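Local coordinates for high affinity transport system protein p37 (Mycoplasma hyorhinis, PDB 3EKI) that binds thiamine diphosphate outside the cell membrane as the extracytoplasmic lipoprotein component of a high-affinity transport system, at residues Ala229-Ala234 with Asn241-Phe246. Sequence-based numbering, arbitrary orientation.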
# COMPACT_ATOMS: atom_id res chain seq x y z
N ALA A 229 13.96 1.16 -26.16
CA ALA A 229 15.31 1.71 -26.20
C ALA A 229 15.32 3.24 -26.14
O ALA A 229 16.19 3.79 -25.48
CB ALA A 229 16.07 1.26 -27.46
N LYS A 230 14.34 3.84 -26.82
CA LYS A 230 14.24 5.29 -26.83
C LYS A 230 13.88 5.80 -25.43
O LYS A 230 14.38 6.84 -25.01
CB LYS A 230 13.24 5.76 -27.89
CG LYS A 230 13.74 5.63 -29.32
CD LYS A 230 12.64 6.15 -30.25
CE LYS A 230 13.13 6.11 -31.70
NZ LYS A 230 12.34 7.00 -32.60
N ILE A 231 13.02 5.05 -24.73
CA ILE A 231 12.66 5.49 -23.37
C ILE A 231 13.84 5.43 -22.44
O ILE A 231 14.12 6.35 -21.67
CB ILE A 231 11.49 4.61 -22.86
CG1 ILE A 231 10.20 4.90 -23.63
CG2 ILE A 231 11.28 4.73 -21.36
CD1 ILE A 231 9.07 3.93 -23.29
N LYS A 232 14.59 4.33 -22.51
CA LYS A 232 15.79 4.10 -21.71
C LYS A 232 16.85 5.14 -22.07
O LYS A 232 17.51 5.63 -21.17
CB LYS A 232 16.30 2.68 -21.90
CG LYS A 232 15.39 1.64 -21.24
CD LYS A 232 15.85 0.21 -21.52
CE LYS A 232 14.71 -0.77 -21.28
NZ LYS A 232 15.02 -2.15 -21.76
N LYS A 233 16.99 5.47 -23.35
CA LYS A 233 17.94 6.50 -23.75
C LYS A 233 17.57 7.85 -23.15
O LYS A 233 18.40 8.64 -22.69
CB LYS A 233 18.03 6.62 -25.28
CG LYS A 233 19.03 7.64 -25.78
CD LYS A 233 19.40 7.43 -27.24
CE LYS A 233 20.87 7.71 -27.51
NZ LYS A 233 21.11 7.97 -28.96
N ALA A 234 16.28 8.15 -23.13
CA ALA A 234 15.87 9.44 -22.59
C ALA A 234 16.14 9.50 -21.09
O ALA A 234 16.56 10.51 -20.52
CB ALA A 234 14.42 9.69 -22.93
N ASN A 241 11.79 16.05 -21.39
CA ASN A 241 10.79 16.30 -22.41
C ASN A 241 10.49 15.07 -23.23
O ASN A 241 9.33 14.70 -23.41
CB ASN A 241 11.29 17.43 -23.32
CG ASN A 241 10.24 17.76 -24.36
OD1 ASN A 241 9.09 18.02 -24.00
ND2 ASN A 241 10.60 17.78 -25.63
N THR A 242 11.54 14.40 -23.68
CA THR A 242 11.36 13.21 -24.49
C THR A 242 10.75 12.07 -23.68
O THR A 242 9.84 11.38 -24.17
CB THR A 242 12.70 12.76 -25.09
OG1 THR A 242 13.17 13.82 -25.95
CG2 THR A 242 12.50 11.51 -25.92
N PHE A 243 11.26 11.94 -22.45
CA PHE A 243 10.75 10.89 -21.57
C PHE A 243 9.26 11.06 -21.29
O PHE A 243 8.40 10.21 -21.54
CB PHE A 243 11.56 10.89 -20.28
CG PHE A 243 11.17 9.79 -19.31
CD1 PHE A 243 10.26 10.01 -18.31
CD2 PHE A 243 11.75 8.53 -19.43
CE1 PHE A 243 9.97 8.99 -17.43
CE2 PHE A 243 11.45 7.50 -18.56
CZ PHE A 243 10.52 7.73 -17.57
N ARG A 244 8.94 12.24 -20.78
CA ARG A 244 7.57 12.61 -20.46
C ARG A 244 6.61 12.43 -21.64
O ARG A 244 5.49 11.95 -21.47
CB ARG A 244 7.50 14.04 -19.94
CG ARG A 244 6.11 14.48 -19.49
CD ARG A 244 5.64 15.71 -20.25
NE ARG A 244 6.39 16.90 -19.88
CZ ARG A 244 7.16 17.59 -20.72
NH1 ARG A 244 7.28 17.20 -21.98
NH2 ARG A 244 7.81 18.67 -20.29
N ASN A 245 7.04 12.82 -22.84
CA ASN A 245 6.16 12.77 -24.00
C ASN A 245 5.83 11.34 -24.44
O ASN A 245 4.93 11.17 -25.25
CB ASN A 245 6.78 13.54 -25.16
CG ASN A 245 6.71 15.05 -24.92
OD1 ASN A 245 6.01 15.54 -24.04
ND2 ASN A 245 7.44 15.81 -25.70
N PHE A 246 6.50 10.33 -23.89
CA PHE A 246 6.10 8.94 -24.15
C PHE A 246 4.77 8.63 -23.47
O PHE A 246 4.11 7.64 -23.78
CB PHE A 246 7.18 7.95 -23.71
CG PHE A 246 8.31 7.86 -24.75
CD1 PHE A 246 8.06 7.19 -25.93
CD2 PHE A 246 9.54 8.42 -24.50
CE1 PHE A 246 9.07 7.08 -26.88
CE2 PHE A 246 10.55 8.32 -25.43
CZ PHE A 246 10.30 7.66 -26.60
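Ile231 wedges between Phe243 and Phe246 of the facing segment, and its two branches divide the work. Ile231 CG1 sits over the middle of the Phe246 ring, 3.6 Å from the centroid and only 10° off the ring normal, a CH-pi contact. Ile231 CG2 turns to the other ring and meets Phe243 CE2 at 3.9 Å. With CG1 beside the backbone N (chi1 -69°) and CG2 anti to it, Ile231 sends the first branch to Phe246 and the second to Phe243. Phe246 CZ also meets Lys230 CB obliquely, at 3.7 Å; the rest of that lysine runs extended away from the contact. At Phe243 the CD2 edge faces Ile231 O near the ring plane, 3.9 Å away. Almost one turn further along the first helix, the small Ala234 allows close approach: its CB fits against the second, 4.0 Å from Thr242 CG2 and 4.1 Å from Phe243 CB. No hydrogen bond crosses; the two segments meet through apolar packing. Over these short segments the helix axes come within 8.8 Å, their N-to-C directions 140° apart. Helices 225-236 and 240-245 follow one another at the outer end of one lobe of this periplasmic-binding-protein-like fold, packing on its mixed sheet: Ile231 touches Ile221 of strand 217-223, while Phe243 and Phe246 both rest on Ile304 of strand 304-308.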